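Local coordinates for protein inactive dihydroorotase-like domain (PDB 5NNL) that is a catalytically inactive relative of the dihydroorotases, built on the TIM-barrel fold of the amidohydrolase superfamily, at residues Thr135-Ile140 and Ile162-Leu167; Thr113-His118 and Leu141-Leu146; Ala249-Arg254 and Ile284-Ala289. All coordinates share one frame; numbering follows the deposited sequence.

Contact 1. Residues Thr135-Ile140 and Ile162-Leu167; sequences TDLASI and IKLITL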
ATOM      1  N   THR A 135     -20.704  -7.488   2.323  1.00 30.25           N
ATOM      2  CA  THR A 135     -21.292  -8.376   1.330  1.00 32.46           C
ATOM      3  C   THR A 135     -20.539  -8.329   0.006  1.00 29.70           C
ATOM      4  O   THR A 135     -20.443  -9.350  -0.683  1.00 28.68           O
ATOM      5  CB  THR A 135     -22.770  -8.035   1.128  1.00 33.55           C
ATOM      6  OG1 THR A 135     -22.936  -6.615   1.024  1.00 36.58           O
ATOM      7  CG2 THR A 135     -23.584  -8.549   2.306  1.00 33.77           C
ATOM      8  N   ASP A 136     -19.998  -7.168  -0.370  1.00 31.55           N
ATOM      9  CA  ASP A 136     -19.117  -7.120  -1.533  1.00 31.39           C
ATOM     10  C   ASP A 136     -17.889  -7.992  -1.314  1.00 31.66           C
ATOM     11  O   ASP A 136     -17.458  -8.711  -2.222  1.00 32.48           O
ATOM     12  CB  ASP A 136     -18.684  -5.684  -1.826  1.00 32.26           C
ATOM     13  CG  ASP A 136     -19.834  -4.790  -2.241  1.00 37.91           C
ATOM     14  OD1 ASP A 136     -20.881  -5.315  -2.678  1.00 38.74           O
ATOM     15  OD2 ASP A 136     -19.679  -3.555  -2.143  1.00 39.14           O
ATOM     16  N   LEU A 137     -17.308  -7.932  -0.110  1.00 32.66           N
ATOM     17  CA  LEU A 137     -16.147  -8.760   0.205  1.00 27.31           C
ATOM     18  C   LEU A 137     -16.479 -10.241   0.080  1.00 30.59           C
ATOM     19  O   LEU A 137     -15.754 -11.002  -0.571  1.00 30.12           O
ATOM     20  CB  LEU A 137     -15.641  -8.443   1.613  1.00 29.21           C
ATOM     21  CG  LEU A 137     -14.500  -9.319   2.141  1.00 31.73           C
ATOM     22  CD1 LEU A 137     -13.301  -9.281   1.201  1.00 30.96           C
ATOM     23  CD2 LEU A 137     -14.097  -8.879   3.543  1.00 31.03           C
ATOM     24  N   ALA A 138     -17.574 -10.674   0.708  1.00 29.93           N
ATOM     25  CA  ALA A 138     -17.969 -12.074   0.601  1.00 30.56           C
ATOM     26  C   ALA A 138     -18.227 -12.469  -0.848  1.00 27.60           C
ATOM     27  O   ALA A 138     -17.981 -13.618  -1.228  1.00 29.82           O
ATOM     28  CB  ALA A 138     -19.207 -12.336   1.462  1.00 31.19           C
ATOM     29  N   SER A 139     -18.696 -11.531  -1.675  1.00 28.67           N
ATOM     30  CA  SER A 139     -18.985 -11.839  -3.075  1.00 31.34           C
ATOM     31  C   SER A 139     -17.709 -12.124  -3.858  1.00 35.42           C
ATOM     32  O   SER A 139     -17.649 -13.080  -4.643  1.00 35.02           O
ATOM     33  CB  SER A 139     -19.745 -10.684  -3.722  1.00 32.42           C
ATOM     34  OG  SER A 139     -20.980 -10.461  -3.070  1.00 31.99           O
ATOM     35  N   ILE A 140     -16.686 -11.289  -3.682  1.00 34.07           N
ATOM     36  CA  ILE A 140     -15.446 -11.502  -4.417  1.00 31.22           C
ATOM     37  C   ILE A 140     -14.662 -12.675  -3.830  1.00 34.66           C
ATOM     38  O   ILE A 140     -13.921 -13.351  -4.552  1.00 35.70           O
ATOM     39  CB  ILE A 140     -14.625 -10.201  -4.448  1.00 31.87           C
ATOM     40  CG1 ILE A 140     -13.496 -10.302  -5.477  1.00 34.98           C
ATOM     41  CG2 ILE A 140     -14.071  -9.864  -3.068  1.00 32.64           C
ATOM     42  CD1 ILE A 140     -12.935  -8.961  -5.890  1.00 30.75           C
ATOM     43  N   ILE A 162     -12.245  -8.722   9.153  1.00 29.85           N
ATOM     44  CA  ILE A 162     -11.064  -9.530   9.456  1.00 31.95           C
ATOM     45  C   ILE A 162     -11.476 -10.916   9.933  1.00 28.84           C
ATOM     46  O   ILE A 162     -10.757 -11.895   9.704  1.00 30.28           O
ATOM     47  CB  ILE A 162     -10.150  -8.825  10.480  1.00 31.26           C
ATOM     48  CG1 ILE A 162      -8.736  -9.426  10.448  1.00 31.87           C
ATOM     49  CG2 ILE A 162     -10.707  -8.926  11.902  1.00 33.21           C
ATOM     50  CD1 ILE A 162      -7.981  -9.201   9.143  1.00 32.07           C
ATOM     51  N   LYS A 163     -12.635 -11.032  10.581  1.00 27.77           N
ATOM     52  CA  LYS A 163     -13.103 -12.341  11.020  1.00 30.29           C
ATOM     53  C   LYS A 163     -13.604 -13.180   9.853  1.00 32.11           C
ATOM     54  O   LYS A 163     -13.436 -14.405   9.857  1.00 31.71           O
ATOM     55  CB  LYS A 163     -14.201 -12.184  12.069  1.00 34.67           C
ATOM     56  CG  LYS A 163     -13.682 -11.716  13.422  1.00 34.84           C
ATOM     57  CD  LYS A 163     -14.700 -11.926  14.522  1.00 37.46           C
ATOM     58  CE  LYS A 163     -14.850 -13.404  14.866  1.00 44.78           C
ATOM     59  NZ  LYS A 163     -15.637 -13.602  16.114  1.00 50.00           N
ATOM     60  N   LEU A 164     -14.219 -12.551   8.851  1.00 31.50           N
ATOM     61  CA  LEU A 164     -14.593 -13.290   7.650  1.00 31.33           C
ATOM     62  C   LEU A 164     -13.358 -13.781   6.909  1.00 30.11           C
ATOM     63  O   LEU A 164     -13.338 -14.904   6.395  1.00 28.56           O
ATOM     64  CB  LEU A 164     -15.457 -12.412   6.742  1.00 28.24           C
ATOM     65  CG  LEU A 164     -15.854 -13.018   5.392  1.00 30.76           C
ATOM     66  CD1 LEU A 164     -16.707 -14.264   5.573  1.00 32.67           C
ATOM     67  CD2 LEU A 164     -16.579 -11.986   4.546  1.00 31.70           C
ATOM     68  N   ILE A 165     -12.310 -12.956   6.853  1.00 31.25           N
ATOM     69  CA  ILE A 165     -11.067 -13.379   6.218  1.00 28.58           C
ATOM     70  C   ILE A 165     -10.445 -14.532   6.995  1.00 30.98           C
ATOM     71  O   ILE A 165      -9.951 -15.499   6.404  1.00 31.11           O
ATOM     72  CB  ILE A 165     -10.110 -12.178   6.086  1.00 29.92           C
ATOM     73  CG1 ILE A 165     -10.646 -11.200   5.037  1.00 29.37           C
ATOM     74  CG2 ILE A 165      -8.700 -12.627   5.701  1.00 32.11           C
ATOM     75  CD1 ILE A 165     -10.094  -9.796   5.159  1.00 29.81           C
ATOM     76  N   THR A 166     -10.472 -14.456   8.329  1.00 28.92           N
ATOM     77  CA  THR A 166      -9.997 -15.563   9.154  1.00 31.69           C
ATOM     78  C   THR A 166     -10.712 -16.859   8.786  1.00 35.16           C
ATOM     79  O   THR A 166     -10.081 -17.909   8.622  1.00 35.24           O
ATOM     80  CB  THR A 166     -10.213 -15.244  10.636  1.00 30.61           C
ATOM     81  OG1 THR A 166      -9.503 -14.049  10.985  1.00 28.42           O
ATOM     82  CG2 THR A 166      -9.738 -16.395  11.515  1.00 37.83           C
ATOM     83  N   LEU A 167     -12.039 -16.800   8.660  1.00 33.25           N
ATOM     84  CA  LEU A 167     -12.801 -17.998   8.326  1.00 35.70           C
ATOM     85  C   LEU A 167     -12.424 -18.522   6.946  1.00 35.02           C
ATOM     86  O   LEU A 167     -12.246 -19.731   6.759  1.00 36.01           O
ATOM     87  CB  LEU A 167     -14.300 -17.701   8.402  1.00 35.66           C
ATOM     88  CG  LEU A 167     -15.244 -18.886   8.183  1.00 39.40           C
ATOM     89  CD1 LEU A 167     -15.059 -19.938   9.258  1.00 44.09           C
ATOM     90  CD2 LEU A 167     -16.691 -18.411   8.142  1.00 36.78           C
TER
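L137 and L164 meet end to end across two nearly parallel helices. The segment axes come no closer than 11.0 Å and differ in direction by 18°, a wide spacing that is bridged by side-chain ends rather than by backbone. The closer part of this thin contact gathers round one methyl: L164 CD2 lies 4.1 Å from L137 CD2, equally far from L137 CG, and 4.1 Å from A138 CB. It is therefore lodged between the end of one leucine and the methyl of the next residue on the same helix. Both leucines have CG anti to the backbone N (chi1 175° for L137), which sends each branched end outward into the gap. Toward the interior the touch is somewhat longer, with I165 CD1 standing 4.4 Å from L137 CD2; yet this is the buried side, where L137 also touches V153 and I165 touches C177 on strands of the barrel. The partly exposed A138 and L164 form the outward flank. No hydrogen bond crosses the interface. Two hydroxyls, those of S139 and T166, bond back into their own helices: S139 OG returns to T135 O at 2.7 Å, on the opposite face of that carbonyl from S139 N. Two roughly parallel helices, each following a barrel strand and joined through thin aliphatic contacts, are what the outer helical layer of a TIM barrel presents.

Contact 2. Residues Thr113-His118 and Leu141-Leu146; sequences TQVEAH and LLLASL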
ATOM      1  N   THR A 113     -21.819 -10.289 -11.415  1.00 39.18           N
ATOM      2  CA  THR A 113     -21.552 -10.566 -12.823  1.00 37.81           C
ATOM      3  C   THR A 113     -20.403  -9.705 -13.333  1.00 38.03           C
ATOM      4  O   THR A 113     -19.479 -10.205 -13.985  1.00 38.99           O
ATOM      5  CB  THR A 113     -22.818 -10.331 -13.653  1.00 39.83           C
ATOM      6  OG1 THR A 113     -23.894 -11.117 -13.123  1.00 38.59           O
ATOM      7  CG2 THR A 113     -22.593 -10.714 -15.118  1.00 38.82           C
ATOM      8  N   GLN A 114     -20.433  -8.405 -13.028  1.00 39.46           N
ATOM      9  CA  GLN A 114     -19.397  -7.503 -13.523  1.00 39.11           C
ATOM     10  C   GLN A 114     -18.019  -7.929 -13.035  1.00 38.13           C
ATOM     11  O   GLN A 114     -17.046  -7.900 -13.797  1.00 36.73           O
ATOM     12  CB  GLN A 114     -19.690  -6.067 -13.089  1.00 38.54           C
ATOM     13  CG  GLN A 114     -21.070  -5.562 -13.467  1.00 39.77           C
ATOM     14  CD  GLN A 114     -21.382  -4.221 -12.840  1.00 43.32           C
ATOM     15  OE1 GLN A 114     -20.642  -3.253 -13.018  1.00 43.48           O
ATOM     16  NE2 GLN A 114     -22.476  -4.161 -12.086  1.00 42.89           N
ATOM     17  N   VAL A 115     -17.915  -8.324 -11.765  1.00 36.87           N
ATOM     18  CA  VAL A 115     -16.635  -8.779 -11.237  1.00 38.19           C
ATOM     19  C   VAL A 115     -16.254 -10.119 -11.854  1.00 38.22           C
ATOM     20  O   VAL A 115     -15.077 -10.379 -12.129  1.00 36.56           O
ATOM     21  CB  VAL A 115     -16.688  -8.847  -9.698  1.00 36.36           C
ATOM     22  CG1 VAL A 115     -15.424  -9.492  -9.130  1.00 34.97           C
ATOM     23  CG2 VAL A 115     -16.867  -7.449  -9.116  1.00 35.75           C
ATOM     24  N   GLU A 116     -17.242 -10.986 -12.090  1.00 36.21           N
ATOM     25  CA  GLU A 116     -16.960 -12.283 -12.700  1.00 40.58           C
ATOM     26  C   GLU A 116     -16.299 -12.120 -14.061  1.00 41.02           C
ATOM     27  O   GLU A 116     -15.434 -12.922 -14.429  1.00 40.67           O
ATOM     28  CB  GLU A 116     -18.254 -13.096 -12.827  1.00 40.63           C
ATOM     29  CG  GLU A 116     -18.159 -14.345 -13.711  1.00 40.73           C
ATOM     30  CD  GLU A 116     -17.228 -15.405 -13.154  1.00 44.24           C
ATOM     31  OE1 GLU A 116     -16.825 -15.291 -11.980  1.00 45.15           O
ATOM     32  OE2 GLU A 116     -16.901 -16.361 -13.891  1.00 46.15           O
ATOM     33  N   ALA A 117     -16.689 -11.092 -14.818  1.00 39.11           N
ATOM     34  CA  ALA A 117     -16.101 -10.873 -16.135  1.00 40.22           C
ATOM     35  C   ALA A 117     -14.592 -10.685 -16.031  1.00 41.36           C
ATOM     36  O   ALA A 117     -13.823 -11.318 -16.764  1.00 42.42           O
ATOM     37  CB  ALA A 117     -16.761  -9.664 -16.803  1.00 38.96           C
ATOM     38  N   HIS A 118     -14.148  -9.830 -15.105  1.00 43.27           N
ATOM     39  CA  HIS A 118     -12.716  -9.634 -14.902  1.00 38.42           C
ATOM     40  C   HIS A 118     -12.036 -10.928 -14.473  1.00 41.14           C
ATOM     41  O   HIS A 118     -10.950 -11.259 -14.962  1.00 41.12           O
ATOM     42  CB  HIS A 118     -12.484  -8.534 -13.868  1.00 39.61           C
ATOM     43  CG  HIS A 118     -12.986  -7.190 -14.292  1.00 39.26           C
ATOM     44  ND1 HIS A 118     -12.194  -6.271 -14.948  1.00 41.18           N
ATOM     45  CD2 HIS A 118     -14.199  -6.606 -14.151  1.00 39.90           C
ATOM     46  CE1 HIS A 118     -12.899  -5.181 -15.193  1.00 43.68           C
ATOM     47  NE2 HIS A 118     -14.119  -5.357 -14.719  1.00 39.48           N
ATOM     48  N   LEU A 141     -14.824 -12.955  -2.535  1.00 32.89           N
ATOM     49  CA  LEU A 141     -14.204 -14.143  -1.955  1.00 32.96           C
ATOM     50  C   LEU A 141     -14.830 -15.420  -2.504  1.00 35.04           C
ATOM     51  O   LEU A 141     -14.143 -16.435  -2.664  1.00 33.43           O
ATOM     52  CB  LEU A 141     -14.317 -14.112  -0.430  1.00 32.22           C
ATOM     53  CG  LEU A 141     -13.485 -13.074   0.333  1.00 29.86           C
ATOM     54  CD1 LEU A 141     -13.684 -13.241   1.833  1.00 32.45           C
ATOM     55  CD2 LEU A 141     -12.007 -13.171  -0.023  1.00 37.68           C
ATOM     56  N   LEU A 142     -16.138 -15.401  -2.775  1.00 35.24           N
ATOM     57  CA  LEU A 142     -16.769 -16.557  -3.402  1.00 34.31           C
ATOM     58  C   LEU A 142     -16.182 -16.808  -4.786  1.00 34.53           C
ATOM     59  O   LEU A 142     -15.873 -17.949  -5.147  1.00 33.62           O
ATOM     60  CB  LEU A 142     -18.280 -16.348  -3.494  1.00 32.04           C
ATOM     61  CG  LEU A 142     -19.043 -17.482  -4.185  1.00 31.05           C
ATOM     62  CD1 LEU A 142     -18.919 -18.780  -3.395  1.00 32.01           C
ATOM     63  CD2 LEU A 142     -20.499 -17.111  -4.388  1.00 35.14           C
ATOM     64  N   LEU A 143     -16.023 -15.746  -5.576  1.00 31.36           N
ATOM     65  CA  LEU A 143     -15.495 -15.896  -6.927  1.00 36.72           C
ATOM     66  C   LEU A 143     -14.070 -16.436  -6.901  1.00 39.59           C
ATOM     67  O   LEU A 143     -13.725 -17.340  -7.670  1.00 41.57           O
ATOM     68  CB  LEU A 143     -15.564 -14.557  -7.662  1.00 35.58           C
ATOM     69  CG  LEU A 143     -16.988 -14.050  -7.915  1.00 34.07           C
ATOM     70  CD1 LEU A 143     -16.988 -12.659  -8.523  1.00 33.55           C
ATOM     71  CD2 LEU A 143     -17.758 -15.006  -8.808  1.00 40.25           C
ATOM     72  N   ALA A 144     -13.228 -15.903  -6.013  1.00 38.44           N
ATOM     73  CA  ALA A 144     -11.870 -16.422  -5.894  1.00 40.11           C
ATOM     74  C   ALA A 144     -11.883 -17.911  -5.578  1.00 42.53           C
ATOM     75  O   ALA A 144     -11.078 -18.676  -6.121  1.00 43.52           O
ATOM     76  CB  ALA A 144     -11.102 -15.655  -4.818  1.00 40.93           C
ATOM     77  N   SER A 145     -12.800 -18.340  -4.706  1.00 39.26           N
ATOM     78  CA  SER A 145     -12.917 -19.759  -4.384  1.00 38.95           C
ATOM     79  C   SER A 145     -13.422 -20.560  -5.578  1.00 43.74           C
ATOM     80  O   SER A 145     -12.947 -21.675  -5.830  1.00 46.69           O
ATOM     81  CB  SER A 145     -13.852 -19.953  -3.191  1.00 38.86           C
ATOM     82  OG  SER A 145     -14.029 -21.332  -2.919  1.00 42.77           O
ATOM     83  N   LEU A 146     -14.384 -20.014  -6.324  1.00 42.01           N
ATOM     84  CA  LEU A 146     -14.958 -20.752  -7.443  1.00 42.64           C
ATOM     85  C   LEU A 146     -13.996 -20.836  -8.621  1.00 45.75           C
ATOM     86  O   LEU A 146     -14.081 -21.774  -9.416  1.00 45.81           O
ATOM     87  CB  LEU A 146     -16.275 -20.108  -7.881  1.00 41.25           C
ATOM     88  CG  LEU A 146     -17.442 -20.220  -6.890  1.00 36.89           C
ATOM     89  CD1 LEU A 146     -18.661 -19.479  -7.411  1.00 35.49           C
ATOM     90  CD2 LEU A 146     -17.797 -21.670  -6.612  1.00 36.81           C
TER
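V115 and E116 receive the side chain of L143 between them, with one leucine methyl directed to each. L143 meets both residues at a slant. Its CD1 rests 3.6 Å from V115 CG1 and 4.0 Å from V115 CB, so this branch lies against the valine and also comes within 3.9 Å of the backbone at E116 N. The other methyl, CD2, turns to the carboxylate and approaches E116 OE1 to 3.3 Å, a close carbon-oxygen contact and not a hydrogen bond. With CG1 anti to the backbone N (chi1 173°), V115 sets that methyl against L143 CD1. E116 first extends in the same sense and then bends at chi2 (65°), which points OE1 at the leucine methyl, with OE2 turned away. The oxygen that touches CD2 is also held from outside the two segments, because E116 OE1 is hydrogen-bonded to H147, the residue just after 141-146. E116 OE2 lies close to D120, a like-charge approach that may raise the carboxylate's proton affinity. On the inner side V115 also touches I100 of strand 98-100 and I140 of helix 134-146, which places the apolar half of the contact over the barrel wall. A contact between neighbouring helices, apolar toward the strands and polar where E116 and H147 meet on the outer side, fits the helical shell of a TIM barrel.

Contact 3. Residues Ala249-Arg254 and Ile284-Ala289; sequences AVVDGR and IELDRA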
ATOM      1  N   ALA A 249       6.097   0.463  18.244  1.00 32.39           N
ATOM      2  CA  ALA A 249       5.354  -0.648  18.830  1.00 35.72           C
ATOM      3  C   ALA A 249       6.262  -1.840  19.113  1.00 35.86           C
ATOM      4  O   ALA A 249       6.009  -2.598  20.056  1.00 36.63           O
ATOM      5  CB  ALA A 249       4.210  -1.062  17.904  1.00 34.85           C
ATOM      6  N   VAL A 250       7.309  -2.029  18.304  1.00 33.69           N
ATOM      7  CA  VAL A 250       8.295  -3.072  18.581  1.00 35.89           C
ATOM      8  C   VAL A 250       9.007  -2.779  19.895  1.00 37.02           C
ATOM      9  O   VAL A 250       9.148  -3.653  20.757  1.00 34.94           O
ATOM     10  CB  VAL A 250       9.300  -3.191  17.417  1.00 36.19           C
ATOM     11  CG1 VAL A 250      10.492  -4.075  17.806  1.00 33.03           C
ATOM     12  CG2 VAL A 250       8.624  -3.744  16.164  1.00 32.23           C
ATOM     13  N   VAL A 251       9.483  -1.544  20.054  1.00 38.24           N
ATOM     14  CA  VAL A 251      10.169  -1.150  21.279  1.00 39.43           C
ATOM     15  C   VAL A 251       9.233  -1.276  22.474  1.00 39.87           C
ATOM     16  O   VAL A 251       9.660  -1.626  23.581  1.00 40.74           O
ATOM     17  CB  VAL A 251      10.727   0.277  21.129  1.00 40.07           C
ATOM     18  CG1 VAL A 251      11.244   0.818  22.455  1.00 40.72           C
ATOM     19  CG2 VAL A 251      11.835   0.291  20.082  1.00 41.13           C
ATOM     20  N   ASP A 252       7.944  -0.998  22.276  1.00 41.20           N
ATOM     21  CA  ASP A 252       6.967  -1.148  23.348  1.00 40.44           C
ATOM     22  C   ASP A 252       6.531  -2.592  23.554  1.00 40.36           C
ATOM     23  O   ASP A 252       5.648  -2.840  24.380  1.00 39.16           O
ATOM     24  CB  ASP A 252       5.735  -0.283  23.071  1.00 42.72           C
ATOM     25  CG  ASP A 252       6.085   1.180  22.872  1.00 47.44           C
ATOM     26  OD1 ASP A 252       7.194   1.582  23.286  1.00 48.89           O
ATOM     27  OD2 ASP A 252       5.257   1.924  22.302  1.00 50.83           O
ATOM     28  N   GLY A 253       7.112  -3.541  22.827  1.00 35.75           N
ATOM     29  CA  GLY A 253       6.805  -4.942  23.025  1.00 37.77           C
ATOM     30  C   GLY A 253       5.505  -5.421  22.423  1.00 36.04           C
ATOM     31  O   GLY A 253       5.057  -6.521  22.764  1.00 40.39           O
ATOM     32  N   ARG A 254       4.880  -4.640  21.539  1.00 37.91           N
ATOM     33  CA  ARG A 254       3.654  -5.069  20.874  1.00 37.42           C
ATOM     34  C   ARG A 254       3.912  -5.807  19.568  1.00 37.26           C
ATOM     35  O   ARG A 254       3.050  -6.573  19.123  1.00 34.38           O
ATOM     36  CB  ARG A 254       2.749  -3.863  20.590  1.00 38.35           C
ATOM     37  CG  ARG A 254       2.163  -3.225  21.841  1.00 42.83           C
ATOM     38  CD  ARG A 254       0.770  -2.660  21.598  1.00 42.61           C
ATOM     39  NE  ARG A 254       0.801  -1.307  21.054  1.00 43.24           N
ATOM     40  CZ  ARG A 254      -0.251  -0.693  20.519  1.00 37.95           C
ATOM     41  NH1 ARG A 254      -1.418  -1.316  20.442  1.00 39.93           N
ATOM     42  NH2 ARG A 254      -0.136   0.542  20.055  1.00 37.93           N
ATOM     43  N   ILE A 284      18.630   0.633  10.291  1.00 31.01           N
ATOM     44  CA  ILE A 284      17.703   1.341  11.165  1.00 30.69           C
ATOM     45  C   ILE A 284      18.271   1.376  12.575  1.00 30.48           C
ATOM     46  O   ILE A 284      18.656   0.337  13.125  1.00 29.44           O
ATOM     47  CB  ILE A 284      16.313   0.676  11.156  1.00 31.82           C
ATOM     48  CG1 ILE A 284      15.655   0.878   9.790  1.00 30.35           C
ATOM     49  CG2 ILE A 284      15.420   1.248  12.244  1.00 30.22           C
ATOM     50  CD1 ILE A 284      14.835  -0.275   9.358  1.00 32.53           C
ATOM     51  N   GLU A 285      18.319   2.571  13.156  1.00 28.03           N
ATOM     52  CA  GLU A 285      18.611   2.747  14.576  1.00 31.72           C
ATOM     53  C   GLU A 285      17.277   2.618  15.302  1.00 30.57           C
ATOM     54  O   GLU A 285      16.512   3.574  15.429  1.00 30.29           O
ATOM     55  CB  GLU A 285      19.300   4.085  14.819  1.00 32.22           C
ATOM     56  CG  GLU A 285      20.709   4.133  14.213  1.00 36.83           C
ATOM     57  CD  GLU A 285      21.206   5.535  13.889  1.00 39.47           C
ATOM     58  OE1 GLU A 285      22.425   5.773  14.026  1.00 46.63           O
ATOM     59  OE2 GLU A 285      20.395   6.394  13.482  1.00 41.71           O
ATOM     60  N   LEU A 286      16.993   1.399  15.766  1.00 33.16           N
ATOM     61  CA  LEU A 286      15.668   1.068  16.282  1.00 33.55           C
ATOM     62  C   LEU A 286      15.321   1.865  17.534  1.00 38.44           C
ATOM     63  O   LEU A 286      14.144   2.155  17.778  1.00 39.43           O
ATOM     64  CB  LEU A 286      15.603  -0.432  16.564  1.00 33.63           C
ATOM     65  CG  LEU A 286      14.351  -0.982  17.241  1.00 39.62           C
ATOM     66  CD1 LEU A 286      13.116  -0.693  16.410  1.00 37.40           C
ATOM     67  CD2 LEU A 286      14.510  -2.473  17.471  1.00 40.43           C
ATOM     68  N   ASP A 287      16.323   2.233  18.333  1.00 37.70           N
ATOM     69  CA  ASP A 287      16.103   2.884  19.617  1.00 38.61           C
ATOM     70  C   ASP A 287      16.240   4.397  19.567  1.00 38.98           C
ATOM     71  O   ASP A 287      15.958   5.057  20.572  1.00 44.22           O
ATOM     72  CB  ASP A 287      17.089   2.343  20.659  1.00 40.36           C
ATOM     73  CG  ASP A 287      16.579   1.101  21.356  1.00 47.17           C
ATOM     74  OD1 ASP A 287      15.359   1.025  21.631  1.00 47.22           O
ATOM     75  OD2 ASP A 287      17.403   0.204  21.634  1.00 50.53           O
ATOM     76  N   ARG A 288      16.672   4.962  18.447  1.00 37.29           N
ATOM     77  CA  ARG A 288      16.878   6.400  18.384  1.00 38.28           C
ATOM     78  C   ARG A 288      15.534   7.114  18.335  1.00 39.33           C
ATOM     79  O   ARG A 288      14.695   6.823  17.476  1.00 37.87           O
ATOM     80  CB  ARG A 288      17.724   6.764  17.169  1.00 37.65           C
ATOM     81  CG  ARG A 288      18.191   8.205  17.190  1.00 43.11           C
ATOM     82  CD  ARG A 288      19.078   8.538  16.013  1.00 44.42           C
ATOM     83  NE  ARG A 288      19.305   9.979  15.922  1.00 51.18           N
ATOM     84  CZ  ARG A 288      19.822  10.597  14.865  1.00 52.89           C
ATOM     85  NH1 ARG A 288      20.171   9.909  13.786  1.00 50.50           N
ATOM     86  NH2 ARG A 288      19.986  11.912  14.886  1.00 59.42           N
ATOM     87  N   ALA A 289      15.329   8.043  19.264  1.00 40.14           N
ATOM     88  CA  ALA A 289      14.122   8.852  19.281  1.00 39.94           C
ATOM     89  C   ALA A 289      14.257  10.039  18.336  1.00 43.48           C
ATOM     90  O   ALA A 289      15.361  10.508  18.041  1.00 41.92           O
ATOM     91  CB  ALA A 289      13.829   9.355  20.695  1.00 39.97           C
TER
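V251 CG2 is the atom on which most of this contact converges. It lies 3.8 Å from the backbone L286 O, 4.0 Å from both L286 CG and L286 CD1, and 3.9 Å from D287 OD1, so a single methyl meets a carbonyl, an aliphatic branch point and a carboxylate oxygen. V250 adds a looser apolar touch, CG1 to L286 CD2 at 4.3 Å. L286 can serve both valines because its CG is anti to the backbone N (chi1 174°), extending the side chain toward the helix; it also touches L247, one turn earlier. The next shell fixes the backbones. Helix 242-251 closes in a Schellman motif, in which G253, with a phi of 78°, gives its N to V250 O at 2.9 Å while R254 N reaches back to A249 O at 2.8 Å. The two valines thus sit at the C-terminal end of the helix, just ahead of the Schellman turn. Opposite them, L286 and D287 are the central residues of a type I turn from E285 to R288, where the strand rounds a corner. At its ends R288 NH1 pairs with E285 OE2 at 3.5 Å, the oxygen lying in plane at the guanidinium edge. Farther out, R2 touches V251 and engages D287 OD2 in a salt bridge and the L286 backbone in a hydrogen bond. No hydrogen bond joins the two segments, so the helix end meets the turn through van der Waals contact, part of it with oxygen atoms, and the charge of D287 is paired with R2, outside the apolar contact.

In the fold
Contacts 1 and 2 share helix 134-146, which meets helix 159-170 chiefly through its earlier part and helix 111-121 chiefly through its later part, with I140 and L141 crossing over. Their centres are 13 Å apart, and they touch directly: I140 CD1 is 4.1 Å from V115 CG1, and L164 CD2 is 4.2 Å from L141 CD1. Together they link three successive helices of the barrel's outer layer. Contact 3 is separate, at the junction of helix 242-251 with strand 281-291. Its centre lies about 33 Å from that of contact 1 and about 42 Å from that of contact 2, and it is on the opposite side of the chain's centre from contact 2.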